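Charybdin (Charybdis maritima, PDB 2B7U) is a plant protein of the ribosome-inactivating protein family, with a fold that combines a mixed beta sheet and many helices. Local coordinates at residues 90-96 and 109-115; 37-41 and 209-213; 126-130 and 189-195. All coordinates share one frame; numbering follows the deposited sequence.

Interaction 1 (90-96 and 109-115); sequences KWLELER and ELLEFGP
K90 and E109 form a salt bridge at the start of the contact, although the ammonium nitrogen is crowded in the model and its position is uncertain. The carbonyl O of W91 takes the first rung from E109 N at 3.0 Å. L92 meets the second segment with its side chain crossing that of L111 at about a right angle, CB lying 3.9 Å from L111 CD2. E93 then makes two backbone bonds: its N gives to E109 O, and its O accepts from L111 N at 2.8 Å. This pairing, L92 with E109 and E93 with L110, is parallel, and adds 109-110 as one of the two outermost strands of the six-stranded mixed sheet of the ribosome-inactivating fold. E93 CG runs beside L110 CD2, while its carboxylate is gripped by S108 OG and the backbone N of L104 and I105. Beyond the bridges, L94 splits its methyls: CD1 touches L111 CD1 at 3.7 Å and CD2 presses on P115 CA at 3.6 Å. E95 N restores a backbone bond, 2.9 Å to F113 O. The CG of E95 stands beside its own backbone N (chi1 -70°), and the extended chain runs back along 111-113, where a water donates to E95 OE1 at 2.6 Å and weakly to E112 O.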
loop_
_atom_site.group_PDB
_atom_site.type_symbol
_atom_site.label_atom_id
_atom_site.label_comp_id
_atom_site.label_asym_id
_atom_site.label_seq_id
_atom_site.Cartn_x
_atom_site.Cartn_y
_atom_site.Cartn_z
ATOM N N LYS A 90 16.607 -0.652 15.495
ATOM C CA LYS A 90 16.780 -1.924 14.804
ATOM C C LYS A 90 15.766 -2.007 13.672
ATOM O O LYS A 90 14.597 -1.731 13.890
ATOM C CB LYS A 90 16.554 -3.081 15.765
ATOM C CG LYS A 90 16.494 -4.453 15.140
ATOM C CD LYS A 90 16.165 -5.492 16.187
ATOM C CE LYS A 90 16.380 -6.893 15.693
ATOM N NZ LYS A 90 15.142 -7.454 15.128
ATOM N N TRP A 91 16.239 -2.371 12.479
ATOM C CA TRP A 91 15.387 -2.604 11.311
ATOM C C TRP A 91 15.001 -4.064 11.188
ATOM O O TRP A 91 15.853 -4.950 11.322
ATOM C CB TRP A 91 16.105 -2.174 10.034
ATOM C CG TRP A 91 16.076 -0.713 9.848
ATOM C CD1 TRP A 91 17.050 0.175 10.174
ATOM C CD2 TRP A 91 15.005 0.058 9.280
ATOM N NE1 TRP A 91 16.659 1.447 9.846
ATOM C CE2 TRP A 91 15.406 1.410 9.301
ATOM C CE3 TRP A 91 13.749 -0.259 8.759
ATOM C CZ2 TRP A 91 14.587 2.446 8.801
ATOM C CZ3 TRP A 91 12.938 0.769 8.287
ATOM C CH2 TRP A 91 13.360 2.107 8.319
ATOM N N LEU A 92 13.710 -4.292 10.971
ATOM C CA LEU A 92 13.155 -5.599 10.663
ATOM C C LEU A 92 12.711 -5.559 9.222
ATOM O O LEU A 92 12.131 -4.570 8.795
ATOM C CB LEU A 92 11.931 -5.890 11.520
ATOM C CG LEU A 92 12.097 -6.200 13.005
ATOM C CD1 LEU A 92 13.018 -7.388 13.170
ATOM C CD2 LEU A 92 12.570 -4.994 13.772
ATOM N N GLU A 93 12.949 -6.642 8.488
ATOM C CA GLU A 93 12.645 -6.697 7.076
ATOM C C GLU A 93 11.803 -7.922 6.729
ATOM O O GLU A 93 12.104 -9.032 7.175
ATOM C CB GLU A 93 13.974 -6.702 6.287
ATOM C CG GLU A 93 13.820 -6.857 4.807
ATOM C CD GLU A 93 15.103 -6.659 4.026
ATOM O OE1 GLU A 93 15.093 -7.047 2.828
ATOM O OE2 GLU A 93 16.091 -6.128 4.580
ATOM N N LEU A 94 10.778 -7.717 5.908
ATOM C CA LEU A 94 9.875 -8.775 5.474
ATOM C C LEU A 94 10.535 -9.588 4.374
ATOM O O LEU A 94 11.265 -9.058 3.546
ATOM C CB LEU A 94 8.548 -8.188 4.971
ATOM C CG LEU A 94 7.636 -7.663 6.093
ATOM C CD1 LEU A 94 8.049 -6.290 6.591
ATOM C CD2 LEU A 94 6.170 -7.600 5.634
ATOM N N GLU A 95 10.292 -10.886 4.391
ATOM C CA GLU A 95 10.805 -11.788 3.364
ATOM C C GLU A 95 10.303 -11.430 1.969
ATOM O O GLU A 95 9.308 -10.759 1.841
ATOM C CB GLU A 95 10.375 -13.225 3.694
ATOM C CG GLU A 95 11.066 -13.823 4.906
ATOM C CD GLU A 95 10.391 -15.104 5.390
ATOM O OE1 GLU A 95 10.994 -15.845 6.194
ATOM O OE2 GLU A 95 9.247 -15.368 4.987
ATOM N N ARG A 96 10.998 -11.963 0.955
ATOM C CA ARG A 96 10.755 -11.807 -0.505
ATOM C C ARG A 96 11.960 -11.073 -1.088
ATOM O O ARG A 96 13.020 -11.673 -1.186
ATOM C CB ARG A 96 9.431 -11.136 -0.848
ATOM C CG ARG A 96 8.207 -11.898 -0.338
ATOM C CD ARG A 96 7.875 -13.139 -1.137
ATOM N NE ARG A 96 6.608 -12.953 -1.831
ATOM C CZ ARG A 96 5.432 -12.774 -1.226
ATOM N NH1 ARG A 96 5.336 -12.723 0.096
ATOM N NH2 ARG A 96 4.344 -12.611 -1.964
ATOM N N GLU A 109 17.174 -7.433 10.413
ATOM C CA GLU A 109 16.864 -8.789 10.832
ATOM C C GLU A 109 15.627 -9.219 10.046
ATOM O O GLU A 109 14.663 -8.484 10.001
ATOM C CB GLU A 109 16.591 -8.774 12.338
ATOM C CG GLU A 109 16.025 -10.057 12.926
ATOM C CD GLU A 109 16.096 -10.056 14.440
ATOM O OE1 GLU A 109 15.038 -10.139 15.097
ATOM O OE2 GLU A 109 17.214 -9.927 14.986
ATOM N N LEU A 110 15.671 -10.364 9.378
ATOM C CA LEU A 110 14.540 -10.820 8.611
ATOM C C LEU A 110 13.463 -11.377 9.509
ATOM O O LEU A 110 13.742 -12.196 10.401
ATOM C CB LEU A 110 14.942 -11.890 7.600
ATOM C CG LEU A 110 15.820 -11.384 6.466
ATOM C CD1 LEU A 110 16.611 -12.560 5.866
ATOM C CD2 LEU A 110 15.005 -10.640 5.425
ATOM N N LEU A 111 12.239 -10.957 9.236
ATOM C CA LEU A 111 11.029 -11.479 9.866
ATOM C C LEU A 111 10.691 -12.834 9.252
ATOM O O LEU A 111 11.191 -13.193 8.169
ATOM C CB LEU A 111 9.863 -10.519 9.624
ATOM C CG LEU A 111 10.060 -9.132 10.234
ATOM C CD1 LEU A 111 9.102 -8.121 9.626
ATOM C CD2 LEU A 111 9.881 -9.217 11.751
ATOM N N GLU A 112 9.821 -13.574 9.933
ATOM C CA GLU A 112 9.423 -14.912 9.498
ATOM C C GLU A 112 8.257 -14.880 8.528
ATOM O O GLU A 112 7.554 -15.870 8.360
ATOM C CB GLU A 112 9.054 -15.766 10.720
ATOM C CG GLU A 112 10.214 -15.914 11.685
ATOM C CD GLU A 112 9.889 -16.787 12.892
ATOM O OE1 GLU A 112 10.560 -16.620 13.943
ATOM O OE2 GLU A 112 8.999 -17.670 12.781
ATOM N N PHE A 113 8.044 -13.750 7.866
ATOM C CA PHE A 113 6.955 -13.612 6.930
ATOM C C PHE A 113 7.247 -12.553 5.891
ATOM O O PHE A 113 8.090 -11.692 6.098
ATOM C CB PHE A 113 5.633 -13.303 7.670
ATOM C CG PHE A 113 5.714 -12.140 8.651
ATOM C CD1 PHE A 113 5.452 -10.846 8.239
ATOM C CD2 PHE A 113 6.049 -12.358 9.978
ATOM C CE1 PHE A 113 5.516 -9.774 9.158
ATOM C CE2 PHE A 113 6.130 -11.300 10.898
ATOM C CZ PHE A 113 5.853 -10.011 10.480
ATOM N N GLY A 114 6.573 -12.692 4.762
ATOM C CA GLY A 114 6.590 -11.717 3.689
ATOM C C GLY A 114 5.409 -10.782 3.799
ATOM O O GLY A 114 4.608 -10.914 4.710
ATOM N N PRO A 115 5.306 -9.813 2.867
ATOM C CA PRO A 115 4.275 -8.788 2.837
ATOM C C PRO A 115 2.905 -9.220 2.305
ATOM O O PRO A 115 1.939 -8.443 2.382
ATOM C CB PRO A 115 4.899 -7.724 1.922
ATOM C CG PRO A 115 5.724 -8.486 0.973
ATOM C CD PRO A 115 6.282 -9.628 1.772
HETATM O O HOH W 1 9.522 -17.939 6.735
#

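Interaction 2 (37-41 and 209-213); sequences TWYLH and ILKSN
L40 drives its isopropyl group against helix 209-213 and overlaps three residues there. CG anti to the backbone N (chi1 177°) sends the branch toward the helix, where its two methyls find different partners. CD2 meets the I209 branch methyl CG2 at 3.6 Å and also L210 CD2 at 3.9 Å. CD1 lies against the flat amide of N213, equally far from its carbon, oxygen and nitrogen, with 3.6 Å to N213 OD1; this is plain van der Waals contact. The same methyl sits above one face of the H41 ring, offset toward its rim, 3.7 Å from the ring plane.

W38 adds a second hydrophobic contact on the same side of the strand. The indole, held with CG between the backbone N and the carbonyl carbon (chi1 62°), extends its six-membered ring toward the helix, and CH2 comes within 3.9 Å of L210 CD2. One leucine methyl thus touches both W38 and L40, whose side chains slide past L210 in the opposite direction. On the helix, the backbone bond from N213 N to I209 O, 3.1 Å, marks the turn that brings I209 and N213 to the same side, with L210 next to them.

The strand and the helix segment run nearly perpendicular, at 81°, with axes 11.3 Å apart, a separation bridged by side chains. Strand 38-40 pairs antiparallel with 43-45 in a small two-stranded hairpin, and V45 of its second strand touches W38, L40 and L210. L237 of helix 233-237 also packs against L40, H41 and I209, so the hairpin, helix 202-214 and that short helix share one hydrophobic cluster.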
loop_
_atom_site.group_PDB
_atom_site.type_symbol
_atom_site.label_atom_id
_atom_site.label_comp_id
_atom_site.label_asym_id
_atom_site.label_seq_id
_atom_site.Cartn_x
_atom_site.Cartn_y
_atom_site.Cartn_z
ATOM N N THR A 37 5.166 9.633 -10.871
ATOM C CA THR A 37 6.148 10.013 -11.904
ATOM C C THR A 37 5.512 10.775 -13.034
ATOM O O THR A 37 6.075 11.736 -13.518
ATOM C CB THR A 37 6.898 8.802 -12.506
ATOM O OG1 THR A 37 6.022 8.072 -13.398
ATOM C CG2 THR A 37 7.439 7.977 -11.442
ATOM N N TRP A 38 4.337 10.337 -13.466
ATOM C CA TRP A 38 3.561 10.973 -14.513
ATOM C C TRP A 38 2.114 10.687 -14.212
ATOM O O TRP A 38 1.813 10.122 -13.164
ATOM C CB TRP A 38 3.900 10.459 -15.884
ATOM C CG TRP A 38 3.637 8.949 -16.116
ATOM C CD1 TRP A 38 4.336 7.925 -15.554
ATOM C CD2 TRP A 38 2.675 8.334 -17.012
ATOM N NE1 TRP A 38 3.857 6.713 -16.009
ATOM C CE2 TRP A 38 2.835 6.937 -16.901
ATOM C CE3 TRP A 38 1.673 8.824 -17.871
ATOM C CZ2 TRP A 38 2.045 6.026 -17.647
ATOM C CZ3 TRP A 38 0.878 7.921 -18.572
ATOM C CH2 TRP A 38 1.098 6.540 -18.481
ATOM N N TYR A 39 1.232 11.206 -15.081
ATOM C CA TYR A 39 -0.203 11.203 -14.806
ATOM C C TYR A 39 -0.995 10.734 -16.010
ATOM O O TYR A 39 -0.691 11.056 -17.159
ATOM C CB TYR A 39 -0.684 12.601 -14.371
ATOM C CG TYR A 39 -0.188 13.003 -13.031
ATOM C CD1 TYR A 39 1.076 13.604 -12.868
ATOM C CD2 TYR A 39 -0.980 12.838 -11.900
ATOM C CE1 TYR A 39 1.537 13.984 -11.611
ATOM C CE2 TYR A 39 -0.528 13.214 -10.640
ATOM C CZ TYR A 39 0.739 13.784 -10.500
ATOM O OH TYR A 39 1.170 14.153 -9.250
ATOM N N LEU A 40 -2.047 9.971 -15.732
ATOM C CA LEU A 40 -2.971 9.520 -16.706
ATOM C C LEU A 40 -4.385 9.998 -16.325
ATOM O O LEU A 40 -4.911 9.561 -15.326
ATOM C CB LEU A 40 -2.931 7.995 -16.770
ATOM C CG LEU A 40 -3.949 7.438 -17.754
ATOM C CD1 LEU A 40 -3.743 7.973 -19.132
ATOM C CD2 LEU A 40 -3.971 5.901 -17.785
ATOM N N HIS A 41 -4.962 10.933 -17.053
ATOM C CA HIS A 41 -6.296 11.466 -16.749
ATOM C C HIS A 41 -6.401 11.914 -15.303
ATOM O O HIS A 41 -7.413 11.668 -14.628
ATOM C CB HIS A 41 -7.388 10.472 -17.112
ATOM C CG HIS A 41 -7.339 10.088 -18.546
ATOM N ND1 HIS A 41 -7.373 8.781 -18.991
ATOM C CD2 HIS A 41 -7.147 10.853 -19.638
ATOM C CE1 HIS A 41 -7.262 8.773 -20.310
ATOM N NE2 HIS A 41 -7.116 10.018 -20.724
ATOM N N ILE A 209 -5.414 -0.826 -17.508
ATOM C CA ILE A 209 -5.553 0.627 -17.737
ATOM C C ILE A 209 -4.390 1.150 -18.577
ATOM O O ILE A 209 -4.619 1.812 -19.598
ATOM C CB ILE A 209 -5.652 1.372 -16.411
ATOM C CG1 ILE A 209 -6.998 1.027 -15.744
ATOM C CG2 ILE A 209 -5.527 2.887 -16.603
ATOM C CD1 ILE A 209 -6.991 1.315 -14.285
ATOM N N LEU A 210 -3.153 0.838 -18.202
ATOM C CA LEU A 210 -2.015 1.350 -18.961
ATOM C C LEU A 210 -1.900 0.669 -20.327
ATOM O O LEU A 210 -1.530 1.306 -21.300
ATOM C CB LEU A 210 -0.724 1.184 -18.187
ATOM C CG LEU A 210 -0.632 2.027 -16.932
ATOM C CD1 LEU A 210 0.758 1.919 -16.357
ATOM C CD2 LEU A 210 -0.978 3.490 -17.213
ATOM N N LYS A 211 -2.216 -0.619 -20.409
ATOM C CA LYS A 211 -2.148 -1.287 -21.714
ATOM C C LYS A 211 -3.232 -0.723 -22.627
ATOM O O LYS A 211 -2.997 -0.550 -23.850
ATOM C CB LYS A 211 -2.193 -2.825 -21.569
ATOM C CG LYS A 211 -1.605 -3.545 -22.767
ATOM C CD LYS A 211 -0.111 -3.510 -22.827
ATOM C CE LYS A 211 0.388 -4.291 -24.036
ATOM N NZ LYS A 211 1.853 -4.238 -24.161
ATOM N N SER A 212 -4.419 -0.415 -22.093
ATOM C CA SER A 212 -5.475 0.221 -22.879
ATOM C C SER A 212 -5.009 1.574 -23.433
ATOM O O SER A 212 -5.287 1.900 -24.597
ATOM C CB SER A 212 -6.748 0.412 -22.065
ATOM O OG SER A 212 -7.364 -0.843 -21.860
ATOM N N ASN A 213 -4.305 2.357 -22.624
ATOM C CA ASN A 213 -3.835 3.681 -23.050
ATOM C C ASN A 213 -2.743 3.588 -24.106
ATOM O O ASN A 213 -2.645 4.451 -24.967
ATOM C CB ASN A 213 -3.338 4.467 -21.834
ATOM C CG ASN A 213 -3.118 5.966 -22.112
ATOM O OD1 ASN A 213 -4.038 6.677 -22.466
ATOM N ND2 ASN A 213 -1.913 6.439 -21.862
#

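Interaction 3 (126-130 and 189-195); sequences QDILD and KLPQWMQ
The flat amide of Q195 has the isopropyl group of L129 packed against it, with L129 CG almost equally far from the two ends of the amide, 3.7 Å from Q195 OE1. I128 CG2 lies beside the nitrogen end, 3.7 Å from Q195 NE2. That nitrogen also donates to a water at 2.7 Å, which accepts a weak, long bond from L129 N. A second flat group, the amide of Q192, reaches L129 CD1 with both its carbon and its oxygen, Q192 OE1 standing 4.0 Å from that methyl.

L129 is the wedge of the contact. With CG beside the backbone N (chi1 -64°), its branches spread into the start of helix 192-195. CD1 touches Q195 OE1 at 3.4 Å and Q192 CG at 3.8 Å, crossing the Q192 chain at about a right angle. CD2 packs against the L190 carbonyl O at 3.4 Å and faces L190 CD2 at 4.0 Å. Both glutamines send CG anti to the backbone N and continue extended, which lays Q192 CG and the Q195 amide against the leucine. A second water links the backbones, accepting from L190 N and perhaps donating, weakly, to L129 O; the direct contacts are van der Waals, and the polar links run through water.

Here the short 3-10 segment 128-130, in the connection between helices 117-124 and 135-147, meets the N-terminal end of helix 192-199, where P191 occupies the N-cap position. Behind this, I128 rests on I159 and Q163 of helix 151-170, while L190 packs on Q163 and on F178 of helix 172-180.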
loop_
_atom_site.group_PDB
_atom_site.type_symbol
_atom_site.label_atom_id
_atom_site.label_comp_id
_atom_site.label_asym_id
_atom_site.label_seq_id
_atom_site.Cartn_x
_atom_site.Cartn_y
_atom_site.Cartn_z
ATOM N N GLN A 126 -4.716 -14.166 12.458
ATOM C CA GLN A 126 -5.939 -13.369 12.418
ATOM C C GLN A 126 -6.188 -12.933 10.984
ATOM O O GLN A 126 -5.248 -12.553 10.293
ATOM C CB GLN A 126 -5.809 -12.137 13.314
ATOM C CG GLN A 126 -7.097 -11.308 13.397
ATOM C CD GLN A 126 -7.118 -10.326 14.559
ATOM O OE1 GLN A 126 -6.109 -10.091 15.221
ATOM N NE2 GLN A 126 -8.282 -9.745 14.814
ATOM N N ASP A 127 -7.454 -12.987 10.566
ATOM C CA ASP A 127 -7.854 -12.649 9.194
ATOM C C ASP A 127 -7.872 -11.135 8.950
ATOM O O ASP A 127 -8.212 -10.355 9.848
ATOM C CB ASP A 127 -9.240 -13.228 8.900
ATOM C CG ASP A 127 -9.272 -14.751 8.982
ATOM O OD1 ASP A 127 -10.292 -15.302 9.476
ATOM O OD2 ASP A 127 -8.278 -15.397 8.552
ATOM N N ILE A 128 -7.510 -10.727 7.733
ATOM C CA ILE A 128 -7.502 -9.306 7.364
ATOM C C ILE A 128 -8.871 -8.672 7.623
ATOM O O ILE A 128 -8.955 -7.541 8.102
ATOM C CB ILE A 128 -7.046 -9.091 5.879
ATOM C CG1 ILE A 128 -5.541 -8.825 5.809
ATOM C CG2 ILE A 128 -7.715 -7.886 5.216
ATOM C CD1 ILE A 128 -4.710 -9.880 6.406
ATOM N N LEU A 129 -9.932 -9.413 7.336
ATOM C CA LEU A 129 -11.287 -8.908 7.497
ATOM C C LEU A 129 -11.762 -8.851 8.950
ATOM O O LEU A 129 -12.823 -8.285 9.213
ATOM C CB LEU A 129 -12.267 -9.732 6.651
ATOM C CG LEU A 129 -12.043 -9.663 5.134
ATOM C CD1 LEU A 129 -13.092 -10.488 4.395
ATOM C CD2 LEU A 129 -12.041 -8.222 4.599
ATOM N N ASP A 130 -10.985 -9.408 9.886
ATOM C CA ASP A 130 -11.384 -9.457 11.294
ATOM C C ASP A 130 -10.578 -8.474 12.137
ATOM O O ASP A 130 -10.671 -8.468 13.373
ATOM C CB ASP A 130 -11.234 -10.885 11.834
ATOM C CG ASP A 130 -12.322 -11.832 11.313
ATOM O OD1 ASP A 130 -13.443 -11.372 10.978
ATOM O OD2 ASP A 130 -12.061 -13.059 11.247
ATOM N N LYS A 189 -14.417 -2.255 10.048
ATOM C CA LYS A 189 -13.972 -3.383 9.226
ATOM C C LYS A 189 -13.839 -2.968 7.770
ATOM O O LYS A 189 -14.466 -2.002 7.324
ATOM C CB LYS A 189 -14.931 -4.579 9.324
ATOM C CG LYS A 189 -16.245 -4.442 8.545
ATOM C CD LYS A 189 -16.833 -5.809 8.202
ATOM C CE LYS A 189 -18.199 -5.696 7.531
ATOM N NZ LYS A 189 -18.170 -4.983 6.224
ATOM N N LEU A 190 -13.027 -3.713 7.032
ATOM C CA LEU A 190 -12.903 -3.522 5.595
ATOM C C LEU A 190 -13.990 -4.351 4.917
ATOM O O LEU A 190 -14.051 -5.547 5.154
ATOM C CB LEU A 190 -11.532 -4.015 5.156
ATOM C CG LEU A 190 -11.198 -3.965 3.665
ATOM C CD1 LEU A 190 -10.805 -2.560 3.242
ATOM C CD2 LEU A 190 -10.089 -4.941 3.366
ATOM N N PRO A 191 -14.851 -3.730 4.083
ATOM C CA PRO A 191 -15.839 -4.508 3.338
ATOM C C PRO A 191 -15.176 -5.560 2.455
ATOM O O PRO A 191 -14.142 -5.291 1.870
ATOM C CB PRO A 191 -16.552 -3.454 2.490
ATOM C CG PRO A 191 -16.343 -2.178 3.231
ATOM C CD PRO A 191 -14.995 -2.287 3.815
ATOM N N GLN A 192 -15.773 -6.743 2.359
ATOM C CA GLN A 192 -15.171 -7.842 1.604
ATOM C C GLN A 192 -14.946 -7.469 0.137
ATOM O O GLN A 192 -13.958 -7.891 -0.469
ATOM C CB GLN A 192 -16.022 -9.123 1.714
ATOM C CG GLN A 192 -15.280 -10.377 1.231
ATOM C CD GLN A 192 -15.938 -11.676 1.690
ATOM O OE1 GLN A 192 -15.259 -12.691 1.905
ATOM N NE2 GLN A 192 -17.255 -11.655 1.825
ATOM N N TRP A 193 -15.836 -6.671 -0.446
ATOM C CA TRP A 193 -15.677 -6.310 -1.853
ATOM C C TRP A 193 -14.404 -5.492 -2.085
ATOM O O TRP A 193 -13.756 -5.589 -3.139
ATOM C CB TRP A 193 -16.911 -5.599 -2.388
ATOM C CG TRP A 193 -17.117 -4.160 -2.023
ATOM C CD1 TRP A 193 -17.847 -3.672 -0.965
ATOM C CD2 TRP A 193 -16.634 -3.024 -2.734
ATOM N NE1 TRP A 193 -17.832 -2.297 -0.986
ATOM C CE2 TRP A 193 -17.101 -1.875 -2.066
ATOM C CE3 TRP A 193 -15.850 -2.861 -3.876
ATOM C CZ2 TRP A 193 -16.804 -0.589 -2.507
ATOM C CZ3 TRP A 193 -15.572 -1.581 -4.311
ATOM C CH2 TRP A 193 -16.042 -0.468 -3.626
ATOM N N MET A 194 -14.052 -4.667 -1.102
ATOM C CA MET A 194 -12.812 -3.886 -1.172
ATOM C C MET A 194 -11.585 -4.793 -1.068
ATOM O O MET A 194 -10.573 -4.551 -1.728
ATOM C CB MET A 194 -12.794 -2.796 -0.104
ATOM C CG MET A 194 -13.821 -1.750 -0.350
ATOM S SD MET A 194 -13.769 -0.396 0.834
ATOM C CE MET A 194 -15.234 0.496 0.299
ATOM N N GLN A 195 -11.642 -5.835 -0.255
ATOM C CA GLN A 195 -10.564 -6.834 -0.270
ATOM C C GLN A 195 -10.484 -7.596 -1.605
ATOM O O GLN A 195 -9.436 -7.668 -2.283
ATOM C CB GLN A 195 -10.763 -7.829 0.870
ATOM C CG GLN A 195 -9.667 -8.878 0.915
ATOM C CD GLN A 195 -9.994 -10.001 1.853
ATOM O OE1 GLN A 195 -11.030 -10.655 1.719
ATOM N NE2 GLN A 195 -9.123 -10.239 2.805
HETATM O O HOH W 2 -11.780 -5.583 8.688
HETATM O O HOH W 3 -9.377 -11.880 4.951
#

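Overall arrangement
The three contacts are spread over the chain, with no direct touch between any two. Interactions 1 and 2 lie on opposite sides of its centre, about 32 Å apart between contact centres; the centre of interaction 3 is about 23 Å from that of interaction 1 and about 29 Å from that of interaction 2. Along the sequence, 90-96/109-115 closes before 126-130/189-195 opens, and both fall between the segments of 37-41/209-213. Interaction 1 builds one edge of the large mixed sheet, and interaction 3 joins parts of the helical region. Helix 151-170 is common ground, touched by residues of both. Helices 192-199 and 202-214 follow each other, leading from interaction 3 to interaction 2, which ties the late chain back to an early hairpin.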